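Local coordinates for hypothetical UPF0334 kinase-like protein AQ_1292 (Aquifex aeolicus, PDB 1YE8), which hydrolyses nucleoside triphosphates (ATP, GTP, CTP, TTP and UTP) to the diphosphate and phosphate, and has no kinase activity, at residues K19-L24 with V102-E107; P86-A91 with K116-L121; R90-A95 with P129-V134; V156-T161 with E170-L175. All blocks are in the same frame, centred on the assembly; numbering follows the deposited sequence.

Interaction 1: residues K19-L24 with V102-E107; sequences KIVERL and VIIIDE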
loop_
_atom_site.group_PDB
_atom_site.type_symbol
_atom_site.label_atom_id
_atom_site.label_comp_id
_atom_site.label_asym_id
_atom_site.label_seq_id
_atom_site.Cartn_x
_atom_site.Cartn_y
_atom_site.Cartn_z
ATOM N N LYS A 19 -10.670 -5.879 -1.485
ATOM C CA LYS A 19 -11.735 -6.523 -0.712
ATOM C C LYS A 19 -11.824 -5.899 0.679
ATOM O O LYS A 19 -12.918 -5.684 1.203
ATOM C CB LYS A 19 -11.480 -8.023 -0.556
ATOM C CG LYS A 19 -11.680 -8.874 -1.790
ATOM C CD LYS A 19 -11.198 -10.309 -1.495
ATOM C CE LYS A 19 -11.395 -11.238 -2.660
ATOM N NZ LYS A 19 -10.916 -12.597 -2.281
ATOM N N ILE A 20 -10.668 -5.622 1.286
ATOM C CA ILE A 20 -10.623 -4.990 2.599
ATOM C C ILE A 20 -11.242 -3.589 2.545
ATOM O O ILE A 20 -12.052 -3.231 3.418
ATOM C CB ILE A 20 -9.163 -4.959 3.160
ATOM C CG1 ILE A 20 -8.668 -6.374 3.482
ATOM C CG2 ILE A 20 -9.068 -4.094 4.392
ATOM C CD1 ILE A 20 -7.138 -6.471 3.646
ATOM N N VAL A 21 -10.874 -2.814 1.521
ATOM C CA VAL A 21 -11.420 -1.466 1.328
ATOM C C VAL A 21 -12.946 -1.508 1.200
ATOM O O VAL A 21 -13.650 -0.708 1.845
ATOM C CB VAL A 21 -10.772 -0.778 0.111
ATOM C CG1 VAL A 21 -11.532 0.488 -0.304
ATOM C CG2 VAL A 21 -9.299 -0.458 0.408
ATOM N N GLU A 22 -13.455 -2.441 0.395
ATOM C CA GLU A 22 -14.904 -2.504 0.202
ATOM C C GLU A 22 -15.598 -2.835 1.527
ATOM O O GLU A 22 -16.621 -2.231 1.880
ATOM C CB GLU A 22 -15.277 -3.511 -0.879
ATOM C CG GLU A 22 -16.776 -3.554 -1.146
ATOM C CD GLU A 22 -17.163 -4.441 -2.312
ATOM O OE1 GLU A 22 -17.242 -5.681 -2.138
ATOM O OE2 GLU A 22 -17.410 -3.883 -3.404
ATOM N N ARG A 23 -15.048 -3.789 2.265
ATOM C CA ARG A 23 -15.625 -4.146 3.556
ATOM C C ARG A 23 -15.591 -3.021 4.575
ATOM O O ARG A 23 -16.531 -2.840 5.347
ATOM C CB ARG A 23 -14.956 -5.397 4.110
ATOM C CG ARG A 23 -15.366 -6.647 3.346
ATOM C CD ARG A 23 -16.806 -7.112 3.643
ATOM N NE ARG A 23 -16.867 -7.720 4.969
ATOM C CZ ARG A 23 -16.552 -8.986 5.218
ATOM N NH1 ARG A 23 -16.158 -9.778 4.229
ATOM N NH2 ARG A 23 -16.618 -9.451 6.461
ATOM N N LEU A 24 -14.489 -2.273 4.594
ATOM C CA LEU A 24 -14.333 -1.174 5.535
ATOM C C LEU A 24 -15.160 0.069 5.197
ATOM O O LEU A 24 -15.416 0.887 6.086
ATOM C CB LEU A 24 -12.851 -0.802 5.664
ATOM C CG LEU A 24 -11.932 -1.784 6.403
ATOM C CD1 LEU A 24 -10.509 -1.294 6.258
ATOM C CD2 LEU A 24 -12.299 -1.939 7.875
ATOM N N VAL A 102 -8.864 3.465 8.886
ATOM C CA VAL A 102 -7.768 2.571 8.516
ATOM C C VAL A 102 -7.089 3.148 7.285
ATOM O O VAL A 102 -7.742 3.360 6.251
ATOM C CB VAL A 102 -8.270 1.135 8.229
ATOM C CG1 VAL A 102 -7.098 0.225 7.866
ATOM C CG2 VAL A 102 -9.049 0.592 9.440
ATOM N N ILE A 103 -5.789 3.415 7.415
ATOM C CA ILE A 103 -4.976 3.925 6.308
ATOM C C ILE A 103 -4.630 2.770 5.383
ATOM O O ILE A 103 -4.230 1.707 5.854
ATOM C CB ILE A 103 -3.687 4.588 6.855
ATOM C CG1 ILE A 103 -4.065 5.694 7.864
ATOM C CG2 ILE A 103 -2.845 5.130 5.698
ATOM C CD1 ILE A 103 -2.872 6.291 8.587
ATOM N N ILE A 104 -4.755 2.991 4.071
ATOM C CA ILE A 104 -4.536 1.935 3.067
ATOM C C ILE A 104 -3.330 2.283 2.200
ATOM O O ILE A 104 -3.304 3.351 1.596
ATOM C CB ILE A 104 -5.784 1.776 2.160
ATOM C CG1 ILE A 104 -7.057 1.573 2.993
ATOM C CG2 ILE A 104 -5.555 0.688 1.129
ATOM C CD1 ILE A 104 -7.140 0.285 3.821
ATOM N N ILE A 105 -2.327 1.400 2.152
ATOM C CA ILE A 105 -1.104 1.701 1.382
ATOM C C ILE A 105 -0.673 0.465 0.586
ATOM O O ILE A 105 0.044 -0.408 1.112
ATOM C CB ILE A 105 0.074 2.156 2.312
ATOM C CG1 ILE A 105 -0.382 3.166 3.385
ATOM C CG2 ILE A 105 1.204 2.756 1.446
ATOM C CD1 ILE A 105 0.751 3.619 4.309
ATOM N N ASP A 106 -1.084 0.376 -0.673
ATOM C CA ASP A 106 -0.633 -0.720 -1.542
ATOM C C ASP A 106 0.010 -0.039 -2.747
ATOM O O ASP A 106 -0.695 0.586 -3.550
ATOM C CB ASP A 106 -1.826 -1.607 -1.952
ATOM C CG ASP A 106 -1.499 -2.542 -3.092
ATOM O OD1 ASP A 106 -0.557 -3.364 -2.953
ATOM O OD2 ASP A 106 -2.139 -2.532 -4.159
ATOM N N GLU A 107 1.332 -0.122 -2.913
ATOM C CA GLU A 107 2.269 -0.980 -2.217
ATOM C C GLU A 107 3.441 -0.148 -1.711
ATOM O O GLU A 107 3.862 0.841 -2.348
ATOM C CB GLU A 107 2.780 -2.038 -3.212
ATOM C CG GLU A 107 3.775 -3.018 -2.617
ATOM C CD GLU A 107 3.956 -4.292 -3.409
ATOM O OE1 GLU A 107 3.253 -4.560 -4.399
ATOM O OE2 GLU A 107 4.832 -5.072 -3.034
#
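Val21 and Leu24, on the last turn of the helix that follows the P-loop, rest on Ile104 and Val102 of strand 102-105, the helix running nearly antiparallel to the strand (156° between their directions) with the two axes 10.5 Å apart at closest. The CA atoms of Val21 and Ile104 face each other across 7.9 Å, and one helical turn is matched to one two-residue step of the strand. Leu24 sends its CD1 methyl across Val102 at about a right angle: CD1 lies 3.8 Å from Val102 CB and within reach of both CG1 and CG2, so one methyl sits on the branch point of the valine. The same methyl grazes Ile104 CD1 more loosely. Val21 uses a single methyl as well. With CG1 anti to the backbone N (chi1 167°), it is CG2 that meets the isoleucine, 4.0 Å from Ile104 CG1 and about as far from CG2 and CD1. Ile104 is bent at chi2 (-65°), which folds CD1 back beside that methyl. On the other side of the strand, Ile103 and Ile105 turn to helix 77-97, as expected for an interior parallel strand of a RecA-like P-loop fold. Four aliphatic residues followed by Asp106 and Glu107 are consistent with a Walker B strand, within the predicted ATP site 102-109. No hydrogen bond links the segments; the four branched aliphatic side chains hold their part of the interface by shape and exclusion of water, while Asp106, two residues past Ile104, makes the polar link to Thr14 of the inferred ATP-binding P-loop and to Thr136.

Interaction 2: residues P86-A91 with K116-L121; sequences PILERA and KKFRDL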
loop_
_atom_site.group_PDB
_atom_site.type_symbol
_atom_site.label_atom_id
_atom_site.label_comp_id
_atom_site.label_asym_id
_atom_site.label_seq_id
_atom_site.Cartn_x
_atom_site.Cartn_y
_atom_site.Cartn_z
ATOM N N PRO A 86 -1.232 13.598 -1.052
ATOM C CA PRO A 86 -2.384 14.227 -0.405
ATOM C C PRO A 86 -3.339 13.204 0.211
ATOM O O PRO A 86 -3.851 13.472 1.301
ATOM C CB PRO A 86 -3.033 15.065 -1.512
ATOM C CG PRO A 86 -2.412 14.636 -2.774
ATOM C CD PRO A 86 -1.107 13.986 -2.474
ATOM N N ILE A 87 -3.569 12.059 -0.425
ATOM C CA ILE A 87 -4.492 11.107 0.189
ATOM C C ILE A 87 -3.909 10.488 1.466
ATOM O O ILE A 87 -4.646 10.273 2.431
ATOM C CB ILE A 87 -5.011 10.040 -0.819
ATOM C CG1 ILE A 87 -6.265 9.354 -0.261
ATOM C CG2 ILE A 87 -3.966 8.988 -1.134
ATOM C CD1 ILE A 87 -7.515 10.254 -0.246
ATOM N N LEU A 88 -2.596 10.258 1.510
ATOM C CA LEU A 88 -2.002 9.730 2.743
ATOM C C LEU A 88 -1.929 10.777 3.843
ATOM O O LEU A 88 -2.103 10.444 5.013
ATOM C CB LEU A 88 -0.630 9.099 2.491
ATOM C CG LEU A 88 -0.623 7.754 1.751
ATOM C CD1 LEU A 88 0.751 7.105 1.850
ATOM C CD2 LEU A 88 -1.696 6.772 2.234
ATOM N N GLU A 89 -1.679 12.040 3.492
ATOM C CA GLU A 89 -1.670 13.091 4.516
ATOM C C GLU A 89 -3.062 13.229 5.139
ATOM O O GLU A 89 -3.208 13.370 6.357
ATOM C CB GLU A 89 -1.207 14.437 3.946
ATOM C CG GLU A 89 0.246 14.437 3.487
ATOM C CD GLU A 89 1.270 14.713 4.571
ATOM O OE1 GLU A 89 0.931 14.679 5.767
ATOM O OE2 GLU A 89 2.457 14.942 4.219
ATOM N N ARG A 90 -4.094 13.183 4.293
ATOM C CA ARG A 90 -5.475 13.184 4.779
ATOM C C ARG A 90 -5.760 11.951 5.641
ATOM O O ARG A 90 -6.307 12.066 6.743
ATOM C CB ARG A 90 -6.458 13.234 3.608
ATOM C CG ARG A 90 -7.891 13.062 4.021
ATOM C CD ARG A 90 -8.887 13.033 2.878
ATOM N NE ARG A 90 -10.082 12.385 3.377
ATOM C CZ ARG A 90 -10.999 11.804 2.647
ATOM N NH1 ARG A 90 -10.924 11.820 1.310
ATOM N NH2 ARG A 90 -12.011 11.212 3.273
ATOM N N ALA A 91 -5.380 10.775 5.138
ATOM C CA ALA A 91 -5.619 9.530 5.876
ATOM C C ALA A 91 -4.997 9.582 7.270
ATOM O O ALA A 91 -5.637 9.212 8.240
ATOM C CB ALA A 91 -5.089 8.337 5.105
ATOM N N LYS A 116 10.912 10.337 -2.058
ATOM C CA LYS A 116 11.375 10.685 -0.719
ATOM C C LYS A 116 10.191 11.087 0.147
ATOM O O LYS A 116 10.086 10.693 1.306
ATOM C CB LYS A 116 12.419 11.813 -0.773
ATOM C CG LYS A 116 12.812 12.341 0.607
ATOM C CD LYS A 116 14.177 13.038 0.606
ATOM C CE LYS A 116 14.382 13.887 1.859
ATOM N NZ LYS A 116 14.130 13.131 3.131
ATOM N N LYS A 117 9.283 11.876 -0.416
ATOM C CA LYS A 117 8.112 12.285 0.330
ATOM C C LYS A 117 7.325 11.059 0.813
ATOM O O LYS A 117 6.864 11.020 1.955
ATOM C CB LYS A 117 7.200 13.179 -0.519
ATOM C CG LYS A 117 7.756 14.569 -0.794
ATOM C CD LYS A 117 6.790 15.333 -1.673
ATOM C CE LYS A 117 7.362 16.642 -2.179
ATOM N NZ LYS A 117 6.341 17.371 -2.988
ATOM N N PHE A 118 7.187 10.057 -0.055
ATOM C CA PHE A 118 6.492 8.830 0.312
ATOM C C PHE A 118 7.256 8.072 1.403
ATOM O O PHE A 118 6.652 7.621 2.374
ATOM C CB PHE A 118 6.303 7.957 -0.923
ATOM C CG PHE A 118 5.580 6.651 -0.666
ATOM C CD1 PHE A 118 4.220 6.616 -0.328
ATOM C CD2 PHE A 118 6.271 5.452 -0.797
ATOM C CE1 PHE A 118 3.547 5.391 -0.125
ATOM C CE2 PHE A 118 5.612 4.228 -0.590
ATOM C CZ PHE A 118 4.255 4.197 -0.251
ATOM N N ARG A 119 8.563 7.913 1.235
ATOM C CA ARG A 119 9.351 7.229 2.272
ATOM C C ARG A 119 9.172 7.872 3.651
ATOM O O ARG A 119 8.937 7.180 4.654
ATOM C CB ARG A 119 10.839 7.218 1.925
ATOM C CG ARG A 119 11.201 6.438 0.679
ATOM C CD ARG A 119 12.688 6.178 0.514
ATOM N NE ARG A 119 13.521 7.379 0.492
ATOM C CZ ARG A 119 13.837 8.077 -0.589
ATOM N NH1 ARG A 119 13.353 7.740 -1.773
ATOM N NH2 ARG A 119 14.649 9.130 -0.496
ATOM N N ASP A 120 9.267 9.197 3.703
ATOM C CA ASP A 120 9.205 9.905 4.977
ATOM C C ASP A 120 7.816 9.775 5.600
ATOM O O ASP A 120 7.679 9.567 6.805
ATOM C CB ASP A 120 9.591 11.378 4.807
ATOM C CG ASP A 120 11.046 11.569 4.385
ATOM O OD1 ASP A 120 11.870 10.642 4.559
ATOM O OD2 ASP A 120 11.438 12.614 3.836
ATOM N N LEU A 121 6.777 9.929 4.785
ATOM C CA LEU A 121 5.421 9.829 5.290
ATOM C C LEU A 121 5.078 8.385 5.725
ATOM O O LEU A 121 4.447 8.177 6.767
ATOM C CB LEU A 121 4.440 10.359 4.238
ATOM C CG LEU A 121 2.969 10.426 4.623
ATOM C CD1 LEU A 121 2.723 11.170 5.912
ATOM C CD2 LEU A 121 2.232 11.110 3.489
#
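Two neighbouring helices on one face of the central parallel sheet, 77-97 and 116-126, meet here; they are consecutive helices of the P-loop NTPase fold, joined in the chain through strand 102-105. Leu88 and Glu89 face Phe118 and Leu121, and the helix axes run almost parallel (17°) at 11.1 Å. Leu121 bridges most of this gap: with CG anti to the backbone N (chi1 -176°), its CD2 methyl reaches Leu88 CB at 3.6 Å and Glu89 CG at 3.9 Å. Lower down, toward the sheet, Leu88 CD1 comes to the edge of the Phe118 ring, close to the ring plane and 3.8 Å from CE1. Ile105 supports both Leu88 and Phe118 from the strand, and Phe80 meets the Phe118 ring edge-to-face. Glu89 closes the outer side. Its chain is bent at chi2 (-85°), which folds the carboxylate over the isobutyl end of Leu121, with OE1 3.9 Å from CD1 and OE2 3.9 Å from CD2. An alanine in place of Glu89 has no atoms to cover the Leu121 methyls, and a gap is likely to open on the outer side of the helix pair. The contact is thus layered: aromatic and aliphatic carbon next to the sheet, then leucine, then the carbon chain and carboxylate of a glutamate on the outer side, with no hydrogen bond passing between the helices.

Interaction 3: residues R90-A95 with P129-V134; sequences RAYREA and PNVNVV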
loop_
_atom_site.group_PDB
_atom_site.type_symbol
_atom_site.label_atom_id
_atom_site.label_comp_id
_atom_site.label_asym_id
_atom_site.label_seq_id
_atom_site.Cartn_x
_atom_site.Cartn_y
_atom_site.Cartn_z
ATOM N N ARG A 90 -4.094 13.183 4.293
ATOM C CA ARG A 90 -5.475 13.184 4.779
ATOM C C ARG A 90 -5.760 11.951 5.641
ATOM O O ARG A 90 -6.307 12.066 6.743
ATOM C CB ARG A 90 -6.458 13.234 3.608
ATOM C CG ARG A 90 -7.891 13.062 4.021
ATOM C CD ARG A 90 -8.887 13.033 2.878
ATOM N NE ARG A 90 -10.082 12.385 3.377
ATOM C CZ ARG A 90 -10.999 11.804 2.647
ATOM N NH1 ARG A 90 -10.924 11.820 1.310
ATOM N NH2 ARG A 90 -12.011 11.212 3.273
ATOM N N ALA A 91 -5.380 10.775 5.138
ATOM C CA ALA A 91 -5.619 9.530 5.876
ATOM C C ALA A 91 -4.997 9.582 7.270
ATOM O O ALA A 91 -5.637 9.212 8.240
ATOM C CB ALA A 91 -5.089 8.337 5.105
ATOM N N TYR A 92 -3.770 10.096 7.362
ATOM C CA TYR A 92 -3.050 10.184 8.632
ATOM C C TYR A 92 -3.734 11.185 9.572
ATOM O O TYR A 92 -3.954 10.868 10.756
ATOM C CB TYR A 92 -1.581 10.531 8.347
ATOM C CG TYR A 92 -0.659 10.454 9.545
ATOM C CD1 TYR A 92 -0.796 9.443 10.502
ATOM C CD2 TYR A 92 0.373 11.377 9.705
ATOM C CE1 TYR A 92 0.057 9.360 11.592
ATOM C CE2 TYR A 92 1.234 11.293 10.789
ATOM C CZ TYR A 92 1.061 10.291 11.723
ATOM O OH TYR A 92 1.914 10.218 12.798
ATOM N N ARG A 93 -4.110 12.365 9.065
ATOM C CA ARG A 93 -4.832 13.311 9.932
ATOM C C ARG A 93 -6.115 12.690 10.463
ATOM O O ARG A 93 -6.434 12.807 11.650
ATOM C CB ARG A 93 -5.204 14.605 9.210
ATOM C CG ARG A 93 -4.075 15.578 9.005
ATOM C CD ARG A 93 -4.546 16.912 8.436
ATOM N NE ARG A 93 -5.194 16.728 7.138
ATOM C CZ ARG A 93 -4.571 16.787 5.964
ATOM N NH1 ARG A 93 -3.265 17.035 5.900
ATOM N NH2 ARG A 93 -5.261 16.585 4.851
ATOM N N GLU A 94 -6.882 12.062 9.580
ATOM C CA GLU A 94 -8.181 11.534 9.992
ATOM C C GLU A 94 -8.026 10.352 10.940
ATOM O O GLU A 94 -8.770 10.241 11.912
ATOM C CB GLU A 94 -9.023 11.141 8.792
ATOM C CG GLU A 94 -9.539 12.302 7.968
ATOM C CD GLU A 94 -10.720 11.889 7.131
ATOM O OE1 GLU A 94 -11.623 11.212 7.674
ATOM O OE2 GLU A 94 -10.734 12.190 5.935
ATOM N N ALA A 95 -7.059 9.474 10.661
ATOM C CA ALA A 95 -6.865 8.259 11.452
ATOM C C ALA A 95 -6.340 8.542 12.859
ATOM O O ALA A 95 -6.587 7.763 13.771
ATOM C CB ALA A 95 -5.938 7.279 10.717
ATOM N N PRO A 129 2.012 4.539 16.812
ATOM C CA PRO A 129 1.158 3.521 17.441
ATOM C C PRO A 129 -0.332 3.856 17.383
ATOM O O PRO A 129 -1.142 2.934 17.535
ATOM C CB PRO A 129 1.609 3.550 18.910
ATOM C CG PRO A 129 2.205 4.899 19.101
ATOM C CD PRO A 129 2.893 5.205 17.788
ATOM N N ASN A 130 -0.680 5.127 17.171
ATOM C CA ASN A 130 -2.055 5.612 17.313
ATOM C C ASN A 130 -2.922 5.538 16.064
ATOM O O ASN A 130 -4.015 6.109 16.041
ATOM C CB ASN A 130 -2.079 7.062 17.823
ATOM C CG ASN A 130 -1.246 7.264 19.086
ATOM O OD1 ASN A 130 -1.377 6.516 20.064
ATOM N ND2 ASN A 130 -0.375 8.276 19.065
ATOM N N VAL A 131 -2.444 4.858 15.020
ATOM C CA VAL A 131 -3.215 4.740 13.788
ATOM C C VAL A 131 -3.257 3.306 13.300
ATOM O O VAL A 131 -2.287 2.556 13.485
ATOM C CB VAL A 131 -2.684 5.663 12.645
ATOM C CG1 VAL A 131 -2.743 7.138 13.029
ATOM C CG2 VAL A 131 -1.262 5.285 12.158
ATOM N N ASN A 132 -4.371 2.942 12.670
ATOM C CA ASN A 132 -4.521 1.644 12.015
ATOM C C ASN A 132 -4.137 1.709 10.547
ATOM O O ASN A 132 -4.428 2.707 9.863
ATOM C CB ASN A 132 -5.959 1.147 12.141
ATOM C CG ASN A 132 -6.424 1.079 13.575
ATOM O OD1 ASN A 132 -5.778 0.459 14.418
ATOM N ND2 ASN A 132 -7.543 1.738 13.866
ATOM N N VAL A 133 -3.471 0.660 10.068
ATOM C CA VAL A 133 -2.972 0.622 8.689
ATOM C C VAL A 133 -3.084 -0.767 8.097
ATOM O O VAL A 133 -2.827 -1.762 8.786
ATOM C CB VAL A 133 -1.470 1.048 8.596
ATOM C CG1 VAL A 133 -1.014 1.151 7.131
ATOM C CG2 VAL A 133 -1.193 2.362 9.338
ATOM N N VAL A 134 -3.462 -0.835 6.818
ATOM C CA VAL A 134 -3.273 -2.041 6.001
ATOM C C VAL A 134 -2.309 -1.676 4.883
ATOM O O VAL A 134 -2.589 -0.765 4.096
ATOM C CB VAL A 134 -4.599 -2.552 5.400
ATOM C CG1 VAL A 134 -4.361 -3.715 4.433
ATOM C CG2 VAL A 134 -5.550 -2.965 6.526
HETATM O O HOH W 1 -6.725 4.824 13.119
#
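The Tyr92 ring receives Val131 at its edge: the CG1 methyl lies near the ring plane, 3.9 Å from both CD1 and CE1, and the two side chains cross at about a right angle. The ring is placed there by a CG anti to the backbone N (chi1 -171°). Its hydroxyl bonds to Asp128, just ahead of the second segment, and Lys96 makes a cation-pi contact with the ring. The other flat group, the Arg90 guanidinium, has Glu94 CD at its edge, in plane; NE gives Glu94 OE2 a nearly straight bond (2.6 Å, 168°), while the one from NH2 is weak. The Val131 methyl that touches the tyrosine also meets Ala95, 3.9 Å from its CB. Helix 77-97 here packs over the residues leading into strand 132-136, a central strand of the parallel sheet in this RecA-like fold, and Ile103 of the adjoining strand touches both Ala95 and Val131. Beside this apolar cluster one water ties the backbones together. It donates to Ala95 O at 3.0 Å and accepts from Asn132 N at 3.0 Å.

Interaction 4: residues V156-T161 with E170-L175; sequences VLIELT and EDILSL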
loop_
_atom_site.group_PDB
_atom_site.type_symbol
_atom_site.label_atom_id
_atom_site.label_comp_id
_atom_site.label_asym_id
_atom_site.label_seq_id
_atom_site.Cartn_x
_atom_site.Cartn_y
_atom_site.Cartn_z
ATOM N N VAL A 156 0.919 -7.219 12.434
ATOM C CA VAL A 156 0.412 -8.504 11.992
ATOM C C VAL A 156 1.028 -8.715 10.615
ATOM O O VAL A 156 0.794 -7.920 9.716
ATOM C CB VAL A 156 -1.129 -8.473 11.904
ATOM C CG1 VAL A 156 -1.686 -9.775 11.310
ATOM C CG2 VAL A 156 -1.732 -8.181 13.275
ATOM N N LEU A 157 1.846 -9.753 10.461
ATOM C CA LEU A 157 2.512 -10.010 9.180
ATOM C C LEU A 157 1.868 -11.240 8.549
ATOM O O LEU A 157 1.882 -12.338 9.128
ATOM C CB LEU A 157 4.028 -10.204 9.381
ATOM C CG LEU A 157 4.824 -10.517 8.100
ATOM C CD1 LEU A 157 4.829 -9.366 7.074
ATOM C CD2 LEU A 157 6.267 -10.889 8.446
ATOM N N ILE A 158 1.286 -11.051 7.369
ATOM C CA ILE A 158 0.581 -12.124 6.671
ATOM C C ILE A 158 1.253 -12.410 5.347
ATOM O O ILE A 158 1.410 -11.514 4.512
ATOM C CB ILE A 158 -0.897 -11.752 6.465
ATOM C CG1 ILE A 158 -1.627 -11.852 7.812
ATOM C CG2 ILE A 158 -1.581 -12.682 5.435
ATOM C CD1 ILE A 158 -2.874 -11.029 7.896
ATOM N N GLU A 159 1.680 -13.661 5.162
ATOM C CA GLU A 159 2.219 -14.110 3.882
ATOM C C GLU A 159 1.081 -14.680 3.080
ATOM O O GLU A 159 0.588 -15.790 3.359
ATOM C CB GLU A 159 3.360 -15.124 4.064
ATOM C CG GLU A 159 4.033 -15.495 2.739
ATOM C CD GLU A 159 5.435 -16.070 2.876
ATOM O OE1 GLU A 159 6.026 -16.087 3.969
ATOM O OE2 GLU A 159 5.987 -16.473 1.836
ATOM N N LEU A 160 0.635 -13.915 2.092
ATOM C CA LEU A 160 -0.519 -14.280 1.269
ATOM C C LEU A 160 -0.089 -15.322 0.256
ATOM O O LEU A 160 0.931 -15.142 -0.421
ATOM C CB LEU A 160 -1.049 -13.035 0.553
ATOM C CG LEU A 160 -2.389 -13.220 -0.158
ATOM C CD1 LEU A 160 -3.494 -13.558 0.844
ATOM C CD2 LEU A 160 -2.751 -11.974 -0.947
ATOM N N THR A 161 -0.868 -16.399 0.149
ATOM C CA THR A 161 -0.552 -17.508 -0.765
ATOM C C THR A 161 -1.802 -17.969 -1.506
ATOM O O THR A 161 -2.915 -17.621 -1.114
ATOM C CB THR A 161 0.004 -18.721 0.005
ATOM O OG1 THR A 161 -1.035 -19.256 0.837
ATOM C CG2 THR A 161 1.124 -18.328 0.975
ATOM N N GLU A 170 -11.279 -12.713 6.637
ATOM C CA GLU A 170 -11.974 -12.621 7.923
ATOM C C GLU A 170 -11.039 -12.513 9.140
ATOM O O GLU A 170 -11.357 -11.819 10.126
ATOM C CB GLU A 170 -12.976 -13.774 8.098
ATOM C CG GLU A 170 -14.177 -13.729 7.151
ATOM C CD GLU A 170 -14.963 -12.417 7.163
ATOM O OE1 GLU A 170 -14.955 -11.675 8.177
ATOM O OE2 GLU A 170 -15.618 -12.143 6.143
ATOM N N ASP A 171 -9.897 -13.195 9.071
ATOM C CA ASP A 171 -8.864 -13.075 10.097
ATOM C C ASP A 171 -8.447 -11.602 10.227
ATOM O O ASP A 171 -8.406 -11.042 11.336
ATOM C CB ASP A 171 -7.655 -13.963 9.756
ATOM C CG ASP A 171 -8.026 -15.436 9.611
ATOM O OD1 ASP A 171 -9.044 -15.865 10.196
ATOM O OD2 ASP A 171 -7.362 -16.241 8.919
ATOM N N ILE A 172 -8.167 -10.988 9.074
ATOM C CA ILE A 172 -7.768 -9.580 9.003
ATOM C C ILE A 172 -8.873 -8.668 9.540
ATOM O O ILE A 172 -8.619 -7.820 10.402
ATOM C CB ILE A 172 -7.377 -9.202 7.540
ATOM C CG1 ILE A 172 -6.096 -9.943 7.127
ATOM C CG2 ILE A 172 -7.203 -7.676 7.390
ATOM C CD1 ILE A 172 -5.745 -9.800 5.640
ATOM N N LEU A 173 -10.098 -8.862 9.046
ATOM C CA LEU A 173 -11.214 -7.994 9.441
ATOM C C LEU A 173 -11.584 -8.086 10.925
ATOM O O LEU A 173 -11.945 -7.079 11.525
ATOM C CB LEU A 173 -12.433 -8.197 8.535
ATOM C CG LEU A 173 -12.232 -7.753 7.078
ATOM C CD1 LEU A 173 -13.468 -8.101 6.279
ATOM C CD2 LEU A 173 -11.930 -6.257 6.947
ATOM N N SER A 174 -11.439 -9.273 11.513
ATOM C CA SER A 174 -11.621 -9.428 12.958
ATOM C C SER A 174 -10.591 -8.633 13.770
ATOM O O SER A 174 -10.937 -7.974 14.759
ATOM C CB SER A 174 -11.574 -10.902 13.361
ATOM O OG SER A 174 -11.707 -11.031 14.769
ATOM N N LEU A 175 -9.326 -8.697 13.345
ATOM C CA LEU A 175 -8.244 -7.976 14.019
ATOM C C LEU A 175 -8.456 -6.470 13.965
ATOM O O LEU A 175 -8.202 -5.766 14.942
ATOM C CB LEU A 175 -6.877 -8.357 13.431
ATOM C CG LEU A 175 -6.352 -9.713 13.914
ATOM C CD1 LEU A 175 -5.301 -10.269 12.967
ATOM C CD2 LEU A 175 -5.817 -9.588 15.342
#
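Ile158 leaves strand 156-159 with CB directed at helix 170-175. Its CG2 branch is anti to the backbone N, while CG1 stands anti to the carbonyl carbon (chi1 -73°) and carries the chain outward to CD1. That terminal methyl makes the contact: it lies 3.5 Å from Ile172 CG1, closer than usual for two carbons, and 3.9 Å from Ile172 CD1, the two side chains crossing at a slant. Two residues earlier in the strand, on the same side, Val156 meets Leu175 tip to tip. Leu175 CD1 faces the fork of the valine, 4.0 Å from CG1 and 4.1 Å from CG2. The strand is the outermost one beside strand 2-6 in the parallel sheet of the P-loop NTPase fold, and the C-terminal helix 168-175 packs against this edge. Ile172 continues inward to Leu16 and Ile20 of helix 13-24, while Glu170 pairs with Arg23 and Arg178. Only methyl and methylene groups join the two segments, and the tight isoleucine pair lies on the buried side with Leu175 nearer solvent; this contact thus fixes the terminal helix to the edge strand by dispersion and close fit.

Overall arrangement
The contacts cover both faces of one parallel sheet. Interaction 1 uses one side of strand 102-105; interactions 2 and 3, which share Arg90 and Ala91 of helix 77-97, lie on the other. Ile105 CG2 touches Phe118 CZ at 3.8 Å, linking interactions 1 and 2, while Ile103 joins interactions 1 and 3 through probable backbone hydrogen bonds to Asn132 and Val134. Interactions 1 and 4 are tied by a salt bridge, Arg23 NH2 to Glu170 OE2 at 2.9 Å. Interactions 2 and 4 are remote, with centres 24 Å apart. Segment 102-107 lies in the predicted ATP site; the Ile104 side chain is about 9 Å from that of Thr14 in the inferred P-loop site and about 11 Å from the bound magnesium ion.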